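Local structure of tyrosinase (Burkholderia thailandensis, 5ZRD) at residues R34-I39 / K48-L53; H94-Y99 / E382-E387; V329-T334 / D388-E393. The protein probably hydroxylates monophenols to catechols and oxidises these further to quinones, using a pair of copper ions and molecular oxygen, and works well at acidic pH. All blocks are in the same frame, centred on the assembly; numbering follows the deposited sequence.

Contact 1 (R34-I39 / K48-L53); sequences RAWVGI and KSFFAL
The outer edge of the W36 indole meets the face of F50 in a tight, buried, offset edge-to-face stack, with W36 CZ3 3.4 Å from F50 CE1. The planes stand at 63°, and CZ3 arrives toward the rim of the phenyl ring rather than over its middle. F50 reaches the indole because its CG lies anti to the backbone N (chi1 -176°). I39 CD1 packs beside the stack, 4.0 Å from F50 CD1. The backbone adds one firm bond: F50 N donates to I39 O at 2.9 Å, nearly straight at 161°. The other side is looser. A water weakly bridges I39 O and F51 N, and the exposed K48 meets I39 CB through its carbonyl oxygen, while its amine leads away. S49 is the N-cap of the second helix: its OG accepts a weak bond from A52 N and is also hydrogen-bonded to D46 O. The side chain of F50 is about 9 Å from that of the copper ligand H57, so helix 27-41 meets the start of helix 50-57 near the copper site, with F152 edge-to-face against F50, F318 beside W36, and L105 of helix 90-108 against W36 and I39.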
loop_
_atom_site.group_PDB
_atom_site.type_symbol
_atom_site.label_atom_id
_atom_site.label_comp_id
_atom_site.label_asym_id
_atom_site.label_seq_id
_atom_site.Cartn_x
_atom_site.Cartn_y
_atom_site.Cartn_z
ATOM N N ARG A 34 45.279 15.929 -12.362
ATOM C CA ARG A 34 45.000 15.420 -13.702
ATOM C C ARG A 34 44.014 14.261 -13.609
ATOM O O ARG A 34 43.172 14.145 -14.462
ATOM C CB ARG A 34 46.283 14.990 -14.427
ATOM C CG ARG A 34 46.052 14.285 -15.764
ATOM C CD ARG A 34 47.337 13.830 -16.448
ATOM N NE ARG A 34 48.070 14.975 -16.962
ATOM C CZ ARG A 34 49.182 15.481 -16.435
ATOM N NH1 ARG A 34 49.702 16.570 -16.979
ATOM N NH2 ARG A 34 49.771 14.913 -15.386
ATOM N N ALA A 35 44.151 13.408 -12.589
ATOM C CA ALA A 35 43.245 12.249 -12.388
ATOM C C ALA A 35 41.824 12.717 -12.051
ATOM O O ALA A 35 40.825 12.133 -12.502
ATOM C CB ALA A 35 43.784 11.372 -11.281
ATOM N N TRP A 36 41.736 13.762 -11.230
ATOM C CA TRP A 36 40.453 14.278 -10.820
ATOM C C TRP A 36 39.772 14.960 -12.020
ATOM O O TRP A 36 38.543 14.800 -12.233
ATOM C CB TRP A 36 40.620 15.227 -9.629
ATOM C CG TRP A 36 40.515 14.552 -8.303
ATOM C CD1 TRP A 36 41.522 14.053 -7.523
ATOM C CD2 TRP A 36 39.301 14.307 -7.589
ATOM N NE1 TRP A 36 41.013 13.511 -6.373
ATOM C CE2 TRP A 36 39.653 13.640 -6.397
ATOM C CE3 TRP A 36 37.960 14.574 -7.856
ATOM C CZ2 TRP A 36 38.699 13.263 -5.466
ATOM C CZ3 TRP A 36 37.015 14.197 -6.939
ATOM C CH2 TRP A 36 37.388 13.552 -5.764
ATOM N N VAL A 37 40.551 15.698 -12.824
ATOM C CA VAL A 37 39.983 16.251 -14.079
ATOM C C VAL A 37 39.418 15.094 -14.917
ATOM O O VAL A 37 38.264 15.102 -15.346
ATOM C CB VAL A 37 41.025 17.083 -14.855
ATOM C CG1 VAL A 37 40.483 17.519 -16.210
ATOM C CG2 VAL A 37 41.484 18.297 -14.056
ATOM N N GLY A 38 40.197 14.039 -15.072
ATOM C CA GLY A 38 39.757 12.915 -15.894
ATOM C C GLY A 38 38.487 12.247 -15.397
ATOM O O GLY A 38 37.591 11.952 -16.201
ATOM N N ILE A 39 38.373 11.968 -14.093
ATOM C CA ILE A 39 37.144 11.252 -13.605
ATOM C C ILE A 39 35.944 12.200 -13.663
ATOM O O ILE A 39 34.812 11.759 -13.867
ATOM C CB ILE A 39 37.324 10.582 -12.218
ATOM C CG1 ILE A 39 37.510 11.566 -11.057
ATOM C CG2 ILE A 39 38.455 9.552 -12.249
ATOM C CD1 ILE A 39 37.205 10.954 -9.681
ATOM N N LYS A 48 32.804 4.645 -13.187
ATOM C CA LYS A 48 33.995 5.299 -12.665
ATOM C C LYS A 48 33.974 6.837 -12.843
ATOM O O LYS A 48 34.939 7.507 -12.464
ATOM C CB LYS A 48 35.220 4.736 -13.389
ATOM C CG LYS A 48 35.396 3.224 -13.321
ATOM C CD LYS A 48 36.787 2.827 -13.789
ATOM C CE LYS A 48 37.198 1.418 -13.421
ATOM N NZ LYS A 48 37.034 0.510 -14.582
ATOM N N SER A 49 32.957 7.424 -13.464
ATOM C CA SER A 49 32.847 8.907 -13.458
ATOM C C SER A 49 32.689 9.411 -12.026
ATOM O O SER A 49 32.122 8.734 -11.178
ATOM C CB SER A 49 31.670 9.386 -14.268
ATOM O OG SER A 49 30.446 8.810 -13.806
ATOM N N PHE A 50 33.096 10.637 -11.783
ATOM C CA PHE A 50 32.900 11.195 -10.468
ATOM C C PHE A 50 31.406 11.266 -10.127
ATOM O O PHE A 50 31.045 11.169 -8.972
ATOM C CB PHE A 50 33.548 12.567 -10.352
ATOM C CG PHE A 50 33.441 13.118 -8.955
ATOM C CD1 PHE A 50 33.972 12.418 -7.882
ATOM C CD2 PHE A 50 32.806 14.324 -8.709
ATOM C CE1 PHE A 50 33.855 12.901 -6.594
ATOM C CE2 PHE A 50 32.712 14.820 -7.418
ATOM C CZ PHE A 50 33.247 14.113 -6.366
ATOM N N PHE A 51 30.539 11.453 -11.119
ATOM C CA PHE A 51 29.130 11.668 -10.822
ATOM C C PHE A 51 28.481 10.382 -10.305
ATOM O O PHE A 51 27.647 10.396 -9.407
ATOM C CB PHE A 51 28.364 12.151 -12.056
ATOM C CG PHE A 51 26.883 12.294 -11.824
ATOM C CD1 PHE A 51 26.371 13.413 -11.179
ATOM C CD2 PHE A 51 26.008 11.314 -12.247
ATOM C CE1 PHE A 51 25.007 13.543 -10.953
ATOM C CE2 PHE A 51 24.643 11.453 -12.036
ATOM C CZ PHE A 51 24.146 12.556 -11.375
ATOM N N ALA A 52 28.858 9.278 -10.920
ATOM C CA ALA A 52 28.357 7.986 -10.531
ATOM C C ALA A 52 28.837 7.650 -9.109
ATOM O O ALA A 52 28.031 7.233 -8.277
ATOM C CB ALA A 52 28.824 6.957 -11.537
ATOM N N LEU A 53 30.147 7.842 -8.886
ATOM C CA LEU A 53 30.870 7.545 -7.631
ATOM C C LEU A 53 30.278 8.390 -6.507
ATOM O O LEU A 53 29.888 7.826 -5.507
ATOM C CB LEU A 53 32.368 7.839 -7.776
ATOM C CG LEU A 53 33.209 6.780 -8.495
ATOM C CD1 LEU A 53 34.587 7.339 -8.851
ATOM C CD2 LEU A 53 33.363 5.531 -7.631
HETATM O O HOH W 1 31.671 13.018 -13.813
#

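Contact 2 (H94-Y99 / E382-E387); sequences HRMYVY and EAYTSE. With CU (copper (II) ion), chain J.
M96 lays its terminal methyl over the face of the Y384 ring, a Met-aromatic contact between a copper-binding helix of the tyrosinase central domain and a short strand much later in the chain. CE sits 3.3 Å from the ring centroid and only 10° off the ring normal, so the methyl is centred over the ring as a CH-pi donor. The sulfur is displaced: SD lies 4.4 Å from the same centroid, in an oblique position. The thioether bends at both chi2 (-50°) and chi3 (-54°), and this double bend turns CE onto the aromatic face. Y99, one helical turn further on, adds a lighter touch, its CE2 3.9 Å from Y384 OH. No hydrogen bond crosses between the two segments; the contact between them is van der Waals and CH-pi in character. F376 and L373, from the neighbouring short strands, pack against M96 as well, and Y384 is tied to both by backbone hydrogen bonds.

Further along, T385 and S386 make no contact with 94-99. T385 OG1 accepts from E387 N at 3.0 Å in an ST turn, and S386 OG is hydrogen-bonded to T92 OG1, a second tie to helix 90-108. Two residues before M96, H94 belongs to the active site. It shares its copper ion with H57 and H85, its ring stacks with that of H320, a ligand of the second copper, and its ND1 is hydrogen-bonded to F90 O. That leaves the other ring nitrogen for the metal, with H94 NE2 2.2 Å from the copper.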
loop_
_atom_site.group_PDB
_atom_site.type_symbol
_atom_site.label_atom_id
_atom_site.label_comp_id
_atom_site.label_asym_id
_atom_site.label_seq_id
_atom_site.Cartn_x
_atom_site.Cartn_y
_atom_site.Cartn_z
ATOM N N HIS A 94 33.162 2.967 4.079
ATOM C CA HIS A 94 33.823 4.164 3.559
ATOM C C HIS A 94 35.240 3.814 3.124
ATOM O O HIS A 94 35.728 4.438 2.220
ATOM C CB HIS A 94 33.816 5.330 4.539
ATOM C CG HIS A 94 32.458 5.885 4.693
ATOM N ND1 HIS A 94 31.538 5.265 5.448
ATOM C CD2 HIS A 94 31.852 6.956 4.129
ATOM C CE1 HIS A 94 30.393 5.921 5.359
ATOM N NE2 HIS A 94 30.567 6.985 4.577
ATOM N N ARG A 95 35.867 2.811 3.738
ATOM C CA ARG A 95 37.191 2.373 3.296
ATOM C C ARG A 95 37.111 1.955 1.828
ATOM O O ARG A 95 37.965 2.351 1.036
ATOM C CB ARG A 95 37.722 1.220 4.159
ATOM C CG ARG A 95 39.031 0.584 3.688
ATOM C CD ARG A 95 39.674 -0.226 4.801
ATOM N NE ARG A 95 40.346 0.635 5.763
ATOM C CZ ARG A 95 40.916 0.248 6.896
ATOM N NH1 ARG A 95 40.957 -1.036 7.211
ATOM N NH2 ARG A 95 41.491 1.156 7.673
ATOM N N MET A 96 36.108 1.161 1.495
ATOM C CA MET A 96 35.988 0.672 0.170
ATOM C C MET A 96 35.571 1.814 -0.768
ATOM O O MET A 96 36.021 1.873 -1.945
ATOM C CB MET A 96 34.987 -0.476 0.097
ATOM C CG MET A 96 35.519 -1.740 0.735
ATOM S SD MET A 96 37.172 -2.185 0.145
ATOM C CE MET A 96 36.840 -2.181 -1.620
ATOM N N TYR A 97 34.758 2.737 -0.255
ATOM C CA TYR A 97 34.277 3.850 -1.082
ATOM C C TYR A 97 35.472 4.647 -1.569
ATOM O O TYR A 97 35.566 4.971 -2.762
ATOM C CB TYR A 97 33.297 4.742 -0.324
ATOM C CG TYR A 97 32.549 5.794 -1.112
ATOM C CD1 TYR A 97 32.356 5.714 -2.484
ATOM C CD2 TYR A 97 31.973 6.860 -0.454
ATOM C CE1 TYR A 97 31.624 6.665 -3.184
ATOM C CE2 TYR A 97 31.205 7.792 -1.123
ATOM C CZ TYR A 97 31.038 7.701 -2.491
ATOM O OH TYR A 97 30.311 8.646 -3.133
ATOM N N VAL A 98 36.377 4.921 -0.656
ATOM C CA VAL A 98 37.523 5.749 -0.989
ATOM C C VAL A 98 38.412 4.987 -1.964
ATOM O O VAL A 98 38.988 5.560 -2.888
ATOM C CB VAL A 98 38.342 6.130 0.246
ATOM C CG1 VAL A 98 39.579 6.917 -0.159
ATOM C CG2 VAL A 98 37.514 6.922 1.236
ATOM N N TYR A 99 38.564 3.703 -1.680
ATOM C CA TYR A 99 39.424 2.853 -2.475
ATOM C C TYR A 99 38.870 2.778 -3.896
ATOM O O TYR A 99 39.624 2.890 -4.801
ATOM C CB TYR A 99 39.482 1.447 -1.878
ATOM C CG TYR A 99 40.306 0.441 -2.637
ATOM C CD1 TYR A 99 41.683 0.459 -2.558
ATOM C CD2 TYR A 99 39.714 -0.570 -3.374
ATOM C CE1 TYR A 99 42.453 -0.482 -3.215
ATOM C CE2 TYR A 99 40.472 -1.528 -4.033
ATOM C CZ TYR A 99 41.848 -1.485 -3.942
ATOM O OH TYR A 99 42.633 -2.401 -4.565
ATOM N N GLU A 382 32.066 -10.387 -7.638
ATOM C CA GLU A 382 31.565 -10.706 -6.292
ATOM C C GLU A 382 31.656 -9.454 -5.388
ATOM O O GLU A 382 32.615 -8.654 -5.444
ATOM C CB GLU A 382 32.334 -11.906 -5.716
ATOM C CG GLU A 382 31.637 -13.241 -5.919
ATOM C CD GLU A 382 32.182 -14.374 -5.061
ATOM O OE1 GLU A 382 31.626 -15.489 -5.153
ATOM O OE2 GLU A 382 33.168 -14.149 -4.306
ATOM N N ALA A 383 30.639 -9.306 -4.536
ATOM C CA ALA A 383 30.519 -8.178 -3.634
ATOM C C ALA A 383 31.664 -8.171 -2.610
ATOM O O ALA A 383 31.915 -9.160 -1.924
ATOM C CB ALA A 383 29.183 -8.243 -2.952
ATOM N N TYR A 384 32.370 -7.056 -2.514
ATOM C CA TYR A 384 33.242 -6.811 -1.353
ATOM C C TYR A 384 32.437 -6.915 -0.049
ATOM O O TYR A 384 31.256 -6.556 -0.005
ATOM C CB TYR A 384 33.884 -5.429 -1.425
ATOM C CG TYR A 384 35.148 -5.325 -2.228
ATOM C CD1 TYR A 384 36.388 -5.555 -1.654
ATOM C CD2 TYR A 384 35.111 -4.936 -3.546
ATOM C CE1 TYR A 384 37.562 -5.420 -2.379
ATOM C CE2 TYR A 384 36.269 -4.803 -4.287
ATOM C CZ TYR A 384 37.497 -5.051 -3.710
ATOM O OH TYR A 384 38.624 -4.906 -4.470
ATOM N N THR A 385 33.107 -7.432 0.991
ATOM C CA THR A 385 32.671 -7.406 2.377
ATOM C C THR A 385 33.763 -6.767 3.230
ATOM O O THR A 385 34.868 -6.547 2.770
ATOM C CB THR A 385 32.457 -8.811 2.972
ATOM O OG1 THR A 385 33.754 -9.402 3.091
ATOM C CG2 THR A 385 31.503 -9.672 2.166
ATOM N N SER A 386 33.427 -6.535 4.492
ATOM C CA SER A 386 34.359 -6.020 5.453
ATOM C C SER A 386 35.556 -6.970 5.590
ATOM O O SER A 386 36.654 -6.510 5.892
ATOM C CB SER A 386 33.702 -5.802 6.787
ATOM O OG SER A 386 32.760 -4.746 6.742
ATOM N N GLU A 387 35.356 -8.269 5.346
ATOM C CA GLU A 387 36.411 -9.290 5.590
ATOM C C GLU A 387 37.529 -9.087 4.560
ATOM O O GLU A 387 38.667 -9.353 4.847
ATOM C CB GLU A 387 35.795 -10.698 5.623
ATOM C CG GLU A 387 36.593 -11.718 6.429
ATOM C CD GLU A 387 36.301 -11.877 7.923
ATOM O OE1 GLU A 387 35.136 -12.185 8.265
ATOM O OE2 GLU A 387 37.259 -11.753 8.746
HETATM CU CU CU J . 28.976 8.432 4.348
#

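Contact 3 (V329-T334 / D388-E393); sequences VWQKQT and DCINIE
The last turns of helix 315-334 run past the segment that leads from a 3-10 turn at D388 to helix 392-396 without backbone pairing, the closest CA atoms being those of Q331 and I390 at 8.7 Å. Helix 315-334 belongs to the tyrosinase central domain and carries the copper ligand H320; helix 392-396 begins behind N391 as its N-cap. One side chain spans the gap between them: the amide of Q331 hydrogen-bonds to the main chain at I390. Its CG lies beside the backbone N, and an extended chain beyond CG carries the amide to the I390 carbonyl. Q331 NE2 donates to I390 O at 2.7 Å, with an N-H...O angle of 147°. The bond is somewhat bent, and the donor is tilted 29° from the carbonyl plane. I390 CG2 lies 3.7 Å from Q331 NE2, so a methyl flanks the polar group.

Both ends of the buried amide have further partners: Q331 NE2 is also hydrogen-bonded to H336 O, while Q331 OE1 accepts from R95 NH1 of helix 90-108. The bonds of NE2 as donor and OE1 as acceptor probably fix which way round the amide lies. The same R95 NH1 is hydrogen-bonded to C389 O, and R95 itself forms a salt bridge to D324, so one arginine ties two helices and this loop together.

Past I390, the side-chain oxygen of N391 takes hydrogen bonds from the start of the helix. The capping bond from E393 N is short but weak in angle: N391 OD1 lies 2.8 Å away, at 124°.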
loop_
_atom_site.group_PDB
_atom_site.type_symbol
_atom_site.label_atom_id
_atom_site.label_comp_id
_atom_site.label_asym_id
_atom_site.label_seq_id
_atom_site.Cartn_x
_atom_site.Cartn_y
_atom_site.Cartn_z
ATOM N N VAL A 329 45.091 3.796 12.022
ATOM C CA VAL A 329 45.843 4.067 13.233
ATOM C C VAL A 329 45.234 3.338 14.434
ATOM O O VAL A 329 45.969 2.828 15.229
ATOM C CB VAL A 329 45.933 5.569 13.541
ATOM C CG1 VAL A 329 46.458 5.805 14.948
ATOM C CG2 VAL A 329 46.804 6.289 12.528
ATOM N N TRP A 330 43.908 3.295 14.553
ATOM C CA TRP A 330 43.269 2.648 15.650
ATOM C C TRP A 330 43.547 1.149 15.543
ATOM O O TRP A 330 43.735 0.494 16.562
ATOM C CB TRP A 330 41.756 2.935 15.677
ATOM C CG TRP A 330 40.999 2.146 16.707
ATOM C CD1 TRP A 330 40.769 2.494 18.003
ATOM C CD2 TRP A 330 40.408 0.846 16.535
ATOM N NE1 TRP A 330 40.058 1.516 18.640
ATOM C CE2 TRP A 330 39.816 0.495 17.760
ATOM C CE3 TRP A 330 40.344 -0.063 15.474
ATOM C CZ2 TRP A 330 39.188 -0.726 17.951
ATOM C CZ3 TRP A 330 39.682 -1.259 15.648
ATOM C CH2 TRP A 330 39.138 -1.597 16.883
ATOM N N GLN A 331 43.507 0.628 14.321
ATOM C CA GLN A 331 43.769 -0.821 14.088
ATOM C C GLN A 331 45.180 -1.131 14.570
ATOM O O GLN A 331 45.351 -2.077 15.290
ATOM C CB GLN A 331 43.637 -1.217 12.629
ATOM C CG GLN A 331 42.193 -1.348 12.184
ATOM C CD GLN A 331 42.035 -1.658 10.711
ATOM O OE1 GLN A 331 42.020 -0.755 9.876
ATOM N NE2 GLN A 331 41.855 -2.936 10.389
ATOM N N LYS A 332 46.128 -0.239 14.279
ATOM C CA LYS A 332 47.559 -0.449 14.649
ATOM C C LYS A 332 47.761 -0.322 16.164
ATOM O O LYS A 332 48.385 -1.184 16.767
ATOM C CB LYS A 332 48.471 0.576 13.966
ATOM C CG LYS A 332 48.622 0.452 12.451
ATOM C CD LYS A 332 50.074 0.523 11.947
ATOM C CE LYS A 332 50.715 1.902 11.931
ATOM N NZ LYS A 332 49.751 3.004 11.650
ATOM N N GLN A 333 47.252 0.769 16.760
ATOM C CA GLN A 333 47.448 1.044 18.169
ATOM C C GLN A 333 46.675 0.018 19.010
ATOM O O GLN A 333 46.995 -0.092 20.167
ATOM C CB GLN A 333 47.003 2.450 18.580
ATOM C CG GLN A 333 47.845 3.595 18.013
ATOM C CD GLN A 333 47.458 4.940 18.599
ATOM O OE1 GLN A 333 46.597 5.014 19.468
ATOM N NE2 GLN A 333 48.103 6.021 18.161
ATOM N N THR A 334 45.691 -0.731 18.498
ATOM C CA THR A 334 44.887 -1.561 19.397
ATOM C C THR A 334 44.971 -3.044 19.028
ATOM O O THR A 334 44.287 -3.838 19.649
ATOM C CB THR A 334 43.385 -1.193 19.437
ATOM O OG1 THR A 334 42.768 -1.472 18.174
ATOM C CG2 THR A 334 43.124 0.238 19.859
ATOM N N ASP A 388 37.184 -8.511 3.408
ATOM C CA ASP A 388 38.116 -8.194 2.341
ATOM C C ASP A 388 38.941 -6.910 2.526
ATOM O O ASP A 388 39.817 -6.686 1.695
ATOM C CB ASP A 388 37.344 -8.069 1.023
ATOM C CG ASP A 388 36.584 -9.335 0.666
ATOM O OD1 ASP A 388 37.216 -10.410 0.704
ATOM O OD2 ASP A 388 35.357 -9.275 0.387
ATOM N N CYS A 389 38.710 -6.087 3.577
ATOM C CA CYS A 389 39.438 -4.763 3.704
ATOM C C CYS A 389 39.812 -4.441 5.154
ATOM O O CYS A 389 39.898 -3.250 5.589
ATOM C CB CYS A 389 38.634 -3.611 3.119
ATOM S SG CYS A 389 36.970 -3.460 3.820
ATOM N N ILE A 390 40.148 -5.488 5.896
ATOM C CA ILE A 390 40.657 -5.283 7.253
ATOM C C ILE A 390 42.095 -4.740 7.193
ATOM O O ILE A 390 42.452 -3.739 7.837
ATOM C CB ILE A 390 40.510 -6.573 8.076
ATOM C CG1 ILE A 390 39.043 -7.015 8.079
ATOM C CG2 ILE A 390 41.063 -6.383 9.485
ATOM C CD1 ILE A 390 38.757 -8.282 8.824
ATOM N N ASN A 391 42.935 -5.365 6.398
ATOM C CA ASN A 391 44.314 -4.985 6.395
ATOM C C ASN A 391 44.594 -4.264 5.084
ATOM O O ASN A 391 44.663 -4.911 4.025
ATOM C CB ASN A 391 45.245 -6.189 6.546
ATOM C CG ASN A 391 46.695 -5.771 6.644
ATOM O OD1 ASN A 391 47.147 -4.907 5.895
ATOM N ND2 ASN A 391 47.416 -6.336 7.598
ATOM N N ILE A 392 44.774 -2.951 5.158
ATOM C CA ILE A 392 44.901 -2.215 3.909
ATOM C C ILE A 392 46.192 -2.624 3.157
ATOM O O ILE A 392 46.198 -2.535 1.941
ATOM C CB ILE A 392 44.840 -0.684 4.120
ATOM C CG1 ILE A 392 45.950 -0.187 5.035
ATOM C CG2 ILE A 392 43.467 -0.248 4.605
ATOM C CD1 ILE A 392 46.046 1.320 5.112
ATOM N N GLU A 393 47.279 -3.006 3.843
ATOM C CA GLU A 393 48.573 -3.329 3.181
ATOM C C GLU A 393 48.465 -4.715 2.510
ATOM O O GLU A 393 48.632 -4.834 1.299
ATOM C CB GLU A 393 49.722 -3.254 4.187
ATOM C CG GLU A 393 49.924 -1.875 4.786
ATOM C CD GLU A 393 50.910 -1.759 5.954
ATOM O OE1 GLU A 393 51.180 -2.796 6.615
ATOM O OE2 GLU A 393 51.400 -0.621 6.232
#

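Overall arrangement
All three contacts are buried, but their chemistry differs. Contact 1 combines an aromatic stack with a backbone bond and has a solvent side; contact 2 is a Met-aromatic contact with no hydrogen bond between its segments; contact 3 rests on a polar side chain holding the main chain. Helix 90-108 connects them: it carries the first segment of contact 2, packs on contact 1 through L105, and reaches contact 3 through R95. Contacts 2 and 3 lie with centres about 14 Å apart and alternate along the chain. Contact 1 precedes contact 2 in sequence and touches it at L53 O and Y97 OH, whereas contacts 1 and 3 do not meet.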